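Local structure of putative Zn-dependent Alcohol Dehydrogenase (Rhodobacter sphaeroides, 3IV6) at residues I120-C132 / E214-H228. The protein binds S-adenosylmethionine in a Rossmann-like alpha/beta domain and is probably a methyltransferase-like protein, although it was named a putative zinc-dependent alcohol dehydrogenase. Numbering follows the deposited sequence.
Sequences INRFTTEEARRAC and ETRFDDEDVRALLSH
The first turns of helix 125-139 of the Rossmann-like domain (segment 125-132) meet helix 219-226 at -55°, and L225 is a knob in a hole formed by T125, A128, R129 and C132. Carried over by CG lying anti to its backbone N (chi1 169°), L225 brings CD1 to 3.4 Å from R129 CG; CD1 and CD2 both pack on A128 CB, and CD2 also faces C132 SG. Beside this apolar knob the R129 guanidinium lies flat on the H228 imidazole, the planes 17° apart, while R129 CD makes a CH-pi contact over the same ring face; ND1 of H228 bonds to V230. With R129 cut back to an alanine, the H228 ring would probably lose its stacking partner and be freer to turn, and one flank of L225 would be bared.

Where the helix begins, T124 and E127 form a capping box, and T215 N donates to F123 O at 2.9 Å, nearly straight. I120 CG2 meets the F217 ring at CE2, 3.7 Å away. In the 3-10 turn that precedes the helix, R122 NH1 forms a salt bridge with E214 OE1 (2.9 Å), an oxygen shared with R216 NH1. This oxygen probably balances the charge of both arginines, while OE2 pairs with R211; D156 pairs with R216 NE, and Y153 bonds R122 NH2. A water joins N121, T215 O and R216 NH1.

F123 lines the S-adenosylmethionine pocket beside I99, so the contact reaches from the cofactor site to the fold's flank, where I120 and V222 rest on strand 143-149, L226 touches strand 251-258, and E214 pairs with F180 in the small antiparallel sheet.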
ATOM      1  N   ILE A 120      -2.735  -0.258   1.712  1.00 22.75           N
ATOM      2  CA  ILE A 120      -3.671   0.208   2.711  1.00 20.75           C
ATOM      3  C   ILE A 120      -3.053   0.032   4.093  1.00 20.68           C
ATOM      4  O   ILE A 120      -3.430   0.705   5.044  1.00 21.21           O
ATOM      5  CB  ILE A 120      -5.042  -0.530   2.562  1.00 19.70           C
ATOM      6  CG1 ILE A 120      -5.881   0.091   1.440  1.00 14.22           C
ATOM      7  CG2 ILE A 120      -5.883  -0.467   3.856  1.00 22.71           C
ATOM      8  CD1 ILE A 120      -6.802  -0.911   0.831  1.00 20.31           C
ATOM      9  N   ASN A 121      -2.082  -0.868   4.189  1.00 20.38           N
ATOM     10  CA  ASN A 121      -1.441  -1.155   5.456  1.00 22.15           C
ATOM     11  C   ASN A 121      -0.510   0.030   5.818  1.00 28.95           C
ATOM     12  O   ASN A 121      -0.094   0.191   6.970  1.00 26.62           O
ATOM     13  CB  ASN A 121      -0.661  -2.462   5.336  1.00 26.41           C
ATOM     14  CG  ASN A 121      -1.557  -3.702   5.395  1.00 30.23           C
ATOM     15  OD1 ASN A 121      -1.768  -4.396   4.387  1.00 26.10           O
ATOM     16  ND2 ASN A 121      -2.069  -3.996   6.583  1.00 26.56           N
ATOM     17  N   ARG A 122      -0.199   0.855   4.814  1.00 23.08           N
ATOM     18  CA  ARG A 122       0.620   2.027   4.998  1.00 20.84           C
ATOM     19  C   ARG A 122      -0.195   3.237   5.401  1.00 22.79           C
ATOM     20  O   ARG A 122       0.339   4.355   5.438  1.00 23.50           O
ATOM     21  CB  ARG A 122       1.421   2.353   3.730  1.00 24.41           C
ATOM     22  CG  ARG A 122       2.501   1.318   3.372  1.00 23.18           C
ATOM     23  CD  ARG A 122       3.119   0.708   4.640  1.00 27.45           C
ATOM     24  NE  ARG A 122       3.159  -0.743   4.513  1.00 35.61           N
ATOM     25  CZ  ARG A 122       2.821  -1.609   5.458  1.00 32.63           C
ATOM     26  NH1 ARG A 122       2.427  -1.203   6.643  1.00 27.06           N
ATOM     27  NH2 ARG A 122       2.889  -2.900   5.198  1.00 45.65           N
ATOM     28  N   PHE A 123      -1.474   3.011   5.714  1.00 20.48           N
ATOM     29  CA  PHE A 123      -2.363   4.082   6.141  1.00 21.25           C
ATOM     30  C   PHE A 123      -2.894   3.972   7.565  1.00 23.71           C
ATOM     31  O   PHE A 123      -2.939   2.899   8.181  1.00 21.82           O
ATOM     32  CB  PHE A 123      -3.574   4.221   5.197  1.00 26.01           C
ATOM     33  CG  PHE A 123      -3.215   4.404   3.741  1.00 24.05           C
ATOM     34  CD1 PHE A 123      -2.143   5.228   3.361  1.00 19.59           C
ATOM     35  CD2 PHE A 123      -3.968   3.779   2.751  1.00 21.50           C
ATOM     36  CE1 PHE A 123      -1.791   5.400   2.051  1.00 16.35           C
ATOM     37  CE2 PHE A 123      -3.634   3.958   1.398  1.00 22.21           C
ATOM     38  CZ  PHE A 123      -2.513   4.782   1.053  1.00 20.60           C
ATOM     39  N   THR A 124      -3.296   5.128   8.082  1.00 25.61           N
ATOM     40  CA  THR A 124      -4.205   5.197   9.214  1.00 24.58           C
ATOM     41  C   THR A 124      -5.596   4.976   8.643  1.00 28.72           C
ATOM     42  O   THR A 124      -5.768   4.910   7.424  1.00 28.95           O
ATOM     43  CB  THR A 124      -4.196   6.569   9.875  1.00 28.06           C
ATOM     44  OG1 THR A 124      -4.620   7.574   8.934  1.00 32.49           O
ATOM     45  CG2 THR A 124      -2.823   6.888  10.475  1.00 24.34           C
ATOM     46  N   THR A 125      -6.589   4.864   9.510  1.00 31.31           N
ATOM     47  CA  THR A 125      -7.947   4.632   9.053  1.00 27.65           C
ATOM     48  C   THR A 125      -8.520   5.785   8.208  1.00 32.51           C
ATOM     49  O   THR A 125      -9.030   5.539   7.125  1.00 34.99           O
ATOM     50  CB  THR A 125      -8.854   4.342  10.225  1.00 24.35           C
ATOM     51  OG1 THR A 125      -8.247   3.322  11.015  1.00 28.22           O
ATOM     52  CG2 THR A 125     -10.199   3.866   9.737  1.00 24.39           C
ATOM     53  N   GLU A 126      -8.460   7.026   8.686  1.00 30.37           N
ATOM     54  CA  GLU A 126      -8.904   8.142   7.861  1.00 30.97           C
ATOM     55  C   GLU A 126      -8.058   8.339   6.587  1.00 30.84           C
ATOM     56  O   GLU A 126      -8.563   8.805   5.562  1.00 34.00           O
ATOM     57  CB  GLU A 126      -8.952   9.447   8.661  1.00 31.42           C
ATOM     58  CG  GLU A 126      -7.592   9.923   9.161  1.00 42.60           C
ATOM     59  CD  GLU A 126      -6.909  10.946   8.237  1.00 50.65           C
ATOM     60  OE1 GLU A 126      -7.514  11.352   7.215  1.00 51.55           O
ATOM     61  OE2 GLU A 126      -5.756  11.349   8.540  1.00 54.75           O
ATOM     62  N   GLU A 127      -6.776   8.016   6.639  1.00 25.14           N
ATOM     63  CA  GLU A 127      -5.980   8.038   5.431  1.00 28.03           C
ATOM     64  C   GLU A 127      -6.484   6.948   4.432  1.00 29.33           C
ATOM     65  O   GLU A 127      -6.676   7.206   3.234  1.00 27.22           O
ATOM     66  CB  GLU A 127      -4.515   7.801   5.763  1.00 28.40           C
ATOM     67  CG  GLU A 127      -3.659   8.985   5.979  1.00 27.23           C
ATOM     68  CD  GLU A 127      -2.153   8.637   5.868  1.00 35.94           C
ATOM     69  OE1 GLU A 127      -1.692   7.705   6.570  1.00 31.78           O
ATOM     70  OE2 GLU A 127      -1.427   9.298   5.069  1.00 44.81           O
ATOM     71  N   ALA A 128      -6.693   5.733   4.928  1.00 24.44           N
ATOM     72  CA  ALA A 128      -7.201   4.662   4.079  1.00 24.33           C
ATOM     73  C   ALA A 128      -8.561   4.981   3.470  1.00 27.95           C
ATOM     74  O   ALA A 128      -8.815   4.630   2.311  1.00 27.63           O
ATOM     75  CB  ALA A 128      -7.230   3.310   4.813  1.00 23.47           C
ATOM     76  N   ARG A 129      -9.436   5.644   4.223  1.00 26.47           N
ATOM     77  CA  ARG A 129     -10.723   6.071   3.653  1.00 29.04           C
ATOM     78  C   ARG A 129     -10.487   6.988   2.450  1.00 28.94           C
ATOM     79  O   ARG A 129     -10.926   6.695   1.358  1.00 30.56           O
ATOM     80  CB  ARG A 129     -11.625   6.757   4.688  1.00 26.63           C
ATOM     81  CG  ARG A 129     -12.092   5.864   5.782  1.00 27.37           C
ATOM     82  CD  ARG A 129     -12.662   6.673   6.880  1.00 34.97           C
ATOM     83  NE  ARG A 129     -12.996   5.867   8.054  1.00 39.89           N
ATOM     84  CZ  ARG A 129     -13.094   6.362   9.284  1.00 40.46           C
ATOM     85  NH1 ARG A 129     -12.880   7.665   9.488  1.00 40.73           N
ATOM     86  NH2 ARG A 129     -13.390   5.566  10.308  1.00 35.48           N
ATOM     87  N   ARG A 130      -9.759   8.084   2.646  1.00 27.94           N
ATOM     88  CA  ARG A 130      -9.393   8.952   1.528  1.00 28.97           C
ATOM     89  C   ARG A 130      -8.765   8.193   0.333  1.00 28.48           C
ATOM     90  O   ARG A 130      -9.082   8.458  -0.829  1.00 30.43           O
ATOM     91  CB  ARG A 130      -8.482  10.084   2.019  1.00 30.64           C
ATOM     92  CG  ARG A 130      -9.229  11.208   2.711  1.00 30.12           C
ATOM     93  CD  ARG A 130      -8.331  12.413   2.948  1.00 35.19           C
ATOM     94  NE  ARG A 130      -7.408  12.178   4.056  1.00 42.01           N
ATOM     95  CZ  ARG A 130      -6.081  12.215   3.968  1.00 44.52           C
ATOM     96  NH1 ARG A 130      -5.471  12.498   2.815  1.00 40.57           N
ATOM     97  NH2 ARG A 130      -5.369  11.978   5.056  1.00 41.96           N
ATOM     98  N   ALA A 131      -7.867   7.261   0.622  1.00 25.19           N
ATOM     99  CA  ALA A 131      -7.248   6.469  -0.430  1.00 26.84           C
ATOM    100  C   ALA A 131      -8.282   5.714  -1.267  1.00 28.91           C
ATOM    101  O   ALA A 131      -8.271   5.817  -2.489  1.00 30.17           O
ATOM    102  CB  ALA A 131      -6.223   5.504   0.147  1.00 23.04           C
ATOM    103  N   CYS A 132      -9.171   4.970  -0.616  1.00 25.88           N
ATOM    104  CA  CYS A 132     -10.157   4.153  -1.338  1.00 26.20           C
ATOM    105  C   CYS A 132     -11.001   4.997  -2.259  1.00 27.09           C
ATOM    106  O   CYS A 132     -11.153   4.656  -3.411  1.00 28.34           O
ATOM    107  CB  CYS A 132     -11.014   3.304  -0.376  1.00 23.45           C
ATOM    108  SG  CYS A 132      -9.953   2.054   0.456  1.00 29.53           S
ATOM    109  N   GLU A 214       0.426   3.887  11.597  1.00 25.98           N
ATOM    110  CA  GLU A 214      -0.167   2.840  10.736  1.00 27.94           C
ATOM    111  C   GLU A 214      -1.262   2.053  11.470  1.00 29.23           C
ATOM    112  O   GLU A 214      -1.104   1.671  12.624  1.00 30.95           O
ATOM    113  CB  GLU A 214       0.899   1.899  10.153  1.00 20.48           C
ATOM    114  CG  GLU A 214       1.655   2.500   8.952  1.00 24.63           C
ATOM    115  CD  GLU A 214       2.726   1.572   8.400  1.00 27.38           C
ATOM    116  OE1 GLU A 214       2.873   0.478   8.981  1.00 28.41           O
ATOM    117  OE2 GLU A 214       3.416   1.921   7.403  1.00 24.79           O
ATOM    118  N   THR A 215      -2.391   1.849  10.808  1.00 24.03           N
ATOM    119  CA  THR A 215      -3.491   1.118  11.418  1.00 26.07           C
ATOM    120  C   THR A 215      -3.470  -0.371  11.033  1.00 29.72           C
ATOM    121  O   THR A 215      -3.131  -0.707   9.911  1.00 29.17           O
ATOM    122  CB  THR A 215      -4.794   1.750  10.978  1.00 30.25           C
ATOM    123  OG1 THR A 215      -4.810   3.122  11.411  1.00 33.56           O
ATOM    124  CG2 THR A 215      -6.008   0.970  11.511  1.00 28.19           C
ATOM    125  N   ARG A 216      -3.796  -1.270  11.964  1.00 29.19           N
ATOM    126  CA  ARG A 216      -3.856  -2.689  11.612  1.00 27.26           C
ATOM    127  C   ARG A 216      -5.301  -3.048  11.348  1.00 30.11           C
ATOM    128  O   ARG A 216      -6.201  -2.527  11.998  1.00 31.92           O
ATOM    129  CB  ARG A 216      -3.255  -3.616  12.668  1.00 26.55           C
ATOM    130  CG  ARG A 216      -1.724  -3.519  12.910  1.00 27.25           C
ATOM    131  CD  ARG A 216      -0.954  -2.948  11.755  1.00 30.02           C
ATOM    132  NE  ARG A 216       0.500  -3.010  11.983  1.00 30.01           N
ATOM    133  CZ  ARG A 216       1.414  -2.458  11.182  1.00 27.65           C
ATOM    134  NH1 ARG A 216       1.049  -1.787  10.093  1.00 30.65           N
ATOM    135  NH2 ARG A 216       2.694  -2.575  11.458  1.00 26.09           N
ATOM    136  N   PHE A 217      -5.516  -3.911  10.361  1.00 31.95           N
ATOM    137  CA  PHE A 217      -6.872  -4.250   9.963  1.00 38.68           C
ATOM    138  C   PHE A 217      -7.121  -5.726  10.105  1.00 34.97           C
ATOM    139  O   PHE A 217      -6.235  -6.536   9.865  1.00 30.70           O
ATOM    140  CB  PHE A 217      -7.167  -3.835   8.510  1.00 31.85           C
ATOM    141  CG  PHE A 217      -6.990  -2.364   8.234  1.00 29.12           C
ATOM    142  CD1 PHE A 217      -8.072  -1.494   8.308  1.00 26.34           C
ATOM    143  CD2 PHE A 217      -5.747  -1.858   7.854  1.00 29.61           C
ATOM    144  CE1 PHE A 217      -7.917  -0.103   8.029  1.00 23.98           C
ATOM    145  CE2 PHE A 217      -5.579  -0.506   7.574  1.00 27.87           C
ATOM    146  CZ  PHE A 217      -6.669   0.389   7.672  1.00 26.62           C
ATOM    147  N   ASP A 218      -8.340  -6.043  10.518  1.00 41.88           N
ATOM    148  CA  ASP A 218      -8.922  -7.379  10.420  1.00 44.03           C
ATOM    149  C   ASP A 218      -9.863  -7.295   9.239  1.00 39.89           C
ATOM    150  O   ASP A 218     -10.166  -6.204   8.766  1.00 35.99           O
ATOM    151  CB  ASP A 218      -9.763  -7.728  11.659  1.00 45.60           C
ATOM    152  CG  ASP A 218      -8.922  -8.042  12.896  1.00 61.21           C
ATOM    153  OD1 ASP A 218      -7.731  -8.433  12.766  1.00 60.19           O
ATOM    154  OD2 ASP A 218      -9.486  -7.906  14.011  1.00 65.52           O
ATOM    155  N   ASP A 219     -10.338  -8.446   8.782  1.00 39.17           N
ATOM    156  CA  ASP A 219     -11.316  -8.492   7.724  1.00 33.46           C
ATOM    157  C   ASP A 219     -12.504  -7.586   8.023  1.00 33.70           C
ATOM    158  O   ASP A 219     -12.931  -6.831   7.166  1.00 37.84           O
ATOM    159  CB  ASP A 219     -11.775  -9.929   7.495  1.00 40.21           C
ATOM    160  CG  ASP A 219     -12.819 -10.042   6.386  1.00 49.47           C
ATOM    161  OD1 ASP A 219     -12.531  -9.658   5.215  1.00 42.00           O
ATOM    162  OD2 ASP A 219     -13.939 -10.517   6.706  1.00 53.85           O
ATOM    163  N   GLU A 220     -13.028  -7.625   9.237  1.00 38.94           N
ATOM    164  CA  GLU A 220     -14.120  -6.711   9.590  1.00 39.93           C
ATOM    165  C   GLU A 220     -13.714  -5.258   9.477  1.00 38.58           C
ATOM    166  O   GLU A 220     -14.554  -4.385   9.236  1.00 37.19           O
ATOM    167  CB  GLU A 220     -14.692  -6.989  10.990  1.00 40.53           C
ATOM    168  CG  GLU A 220     -15.663  -8.211  11.077  1.00 58.40           C
ATOM    169  CD  GLU A 220     -16.887  -8.136  10.109  1.00 61.54           C
ATOM    170  OE1 GLU A 220     -17.654  -7.145  10.179  1.00 57.42           O
ATOM    171  OE2 GLU A 220     -17.091  -9.074   9.295  1.00 54.04           O
ATOM    172  N   ASP A 221     -12.426  -4.989   9.633  1.00 37.56           N
ATOM    173  CA  ASP A 221     -11.970  -3.603   9.593  1.00 35.62           C
ATOM    174  C   ASP A 221     -11.939  -3.065   8.150  1.00 30.92           C
ATOM    175  O   ASP A 221     -12.261  -1.886   7.885  1.00 26.16           O
ATOM    176  CB  ASP A 221     -10.626  -3.435  10.342  1.00 36.40           C
ATOM    177  CG  ASP A 221     -10.758  -3.628  11.877  1.00 44.32           C
ATOM    178  OD1 ASP A 221     -11.794  -3.229  12.447  1.00 43.73           O
ATOM    179  OD2 ASP A 221      -9.824  -4.174  12.520  1.00 47.57           O
ATOM    180  N   VAL A 222     -11.594  -3.940   7.210  1.00 29.99           N
ATOM    181  CA  VAL A 222     -11.559  -3.557   5.805  1.00 25.70           C
ATOM    182  C   VAL A 222     -12.984  -3.379   5.294  1.00 26.97           C
ATOM    183  O   VAL A 222     -13.281  -2.479   4.536  1.00 26.04           O
ATOM    184  CB  VAL A 222     -10.882  -4.599   4.970  1.00 23.78           C
ATOM    185  CG1 VAL A 222     -10.966  -4.201   3.530  1.00 23.16           C
ATOM    186  CG2 VAL A 222      -9.431  -4.767   5.392  1.00 17.70           C
ATOM    187  N   ARG A 223     -13.885  -4.228   5.749  1.00 28.33           N
ATOM    188  CA  ARG A 223     -15.263  -4.090   5.355  1.00 32.79           C
ATOM    189  C   ARG A 223     -15.875  -2.805   5.890  1.00 35.15           C
ATOM    190  O   ARG A 223     -16.633  -2.123   5.180  1.00 34.52           O
ATOM    191  CB  ARG A 223     -16.059  -5.334   5.763  1.00 39.46           C
ATOM    192  CG  ARG A 223     -15.817  -6.500   4.827  1.00 35.03           C
ATOM    193  CD  ARG A 223     -16.485  -7.797   5.234  1.00 42.75           C
ATOM    194  NE  ARG A 223     -15.690  -8.907   4.693  1.00 52.03           N
ATOM    195  CZ  ARG A 223     -15.971  -9.571   3.569  1.00 48.01           C
ATOM    196  NH1 ARG A 223     -17.057  -9.265   2.876  1.00 49.34           N
ATOM    197  NH2 ARG A 223     -15.176 -10.550   3.147  1.00 40.15           N
ATOM    198  N   ALA A 224     -15.537  -2.467   7.133  1.00 36.95           N
ATOM    199  CA  ALA A 224     -16.027  -1.229   7.766  1.00 34.37           C
ATOM    200  C   ALA A 224     -15.517   0.020   7.048  1.00 34.51           C
ATOM    201  O   ALA A 224     -16.204   1.029   6.948  1.00 35.56           O
ATOM    202  CB  ALA A 224     -15.604  -1.187   9.185  1.00 25.54           C
ATOM    203  N   LEU A 225     -14.286  -0.063   6.580  1.00 32.13           N
ATOM    204  CA  LEU A 225     -13.667   1.018   5.835  1.00 37.51           C
ATOM    205  C   LEU A 225     -14.361   1.295   4.502  1.00 37.71           C
ATOM    206  O   LEU A 225     -14.653   2.444   4.173  1.00 43.51           O
ATOM    207  CB  LEU A 225     -12.206   0.650   5.589  1.00 36.93           C
ATOM    208  CG  LEU A 225     -11.369   1.454   4.626  1.00 29.86           C
ATOM    209  CD1 LEU A 225     -11.044   2.715   5.307  1.00 34.99           C
ATOM    210  CD2 LEU A 225     -10.142   0.659   4.421  1.00 26.82           C
ATOM    211  N   LEU A 226     -14.608   0.230   3.749  1.00 32.38           N
ATOM    212  CA  LEU A 226     -15.266   0.282   2.447  1.00 30.84           C
ATOM    213  C   LEU A 226     -16.705   0.763   2.474  1.00 33.77           C
ATOM    214  O   LEU A 226     -17.165   1.330   1.482  1.00 33.52           O
ATOM    215  CB  LEU A 226     -15.232  -1.094   1.791  1.00 29.81           C
ATOM    216  CG  LEU A 226     -13.875  -1.677   1.366  1.00 31.32           C
ATOM    217  CD1 LEU A 226     -14.078  -3.050   0.797  1.00 28.52           C
ATOM    218  CD2 LEU A 226     -13.115  -0.794   0.355  1.00 25.21           C
ATOM    219  N   SER A 227     -17.393   0.546   3.603  1.00 37.10           N
ATOM    220  CA  SER A 227     -18.794   0.957   3.810  1.00 32.36           C
ATOM    221  C   SER A 227     -18.930   2.280   4.536  1.00 35.95           C
ATOM    222  O   SER A 227     -20.040   2.738   4.809  1.00 41.70           O
ATOM    223  CB  SER A 227     -19.535  -0.083   4.642  1.00 37.05           C
ATOM    224  OG  SER A 227     -19.049  -0.146   5.980  1.00 37.75           O
ATOM    225  N   HIS A 228     -17.800   2.879   4.884  1.00 38.86           N
ATOM    226  CA  HIS A 228     -17.781   4.140   5.619  1.00 36.82           C
ATOM    227  C   HIS A 228     -18.325   5.283   4.766  1.00 38.66           C
ATOM    228  O   HIS A 228     -18.059   5.367   3.555  1.00 37.08           O
ATOM    229  CB  HIS A 228     -16.345   4.458   6.063  1.00 36.84           C
ATOM    230  CG  HIS A 228     -16.260   5.570   7.058  1.00 40.55           C
ATOM    231  ND1 HIS A 228     -16.305   6.902   6.696  1.00 39.34           N
ATOM    232  CD2 HIS A 228     -16.148   5.546   8.409  1.00 36.92           C
ATOM    233  CE1 HIS A 228     -16.227   7.647   7.783  1.00 40.30           C
ATOM    234  NE2 HIS A 228     -16.137   6.851   8.834  1.00 39.73           N
TER
HETATM  235  O   HOH W   1      -1.324  -2.026   8.720  1.00 29.18           O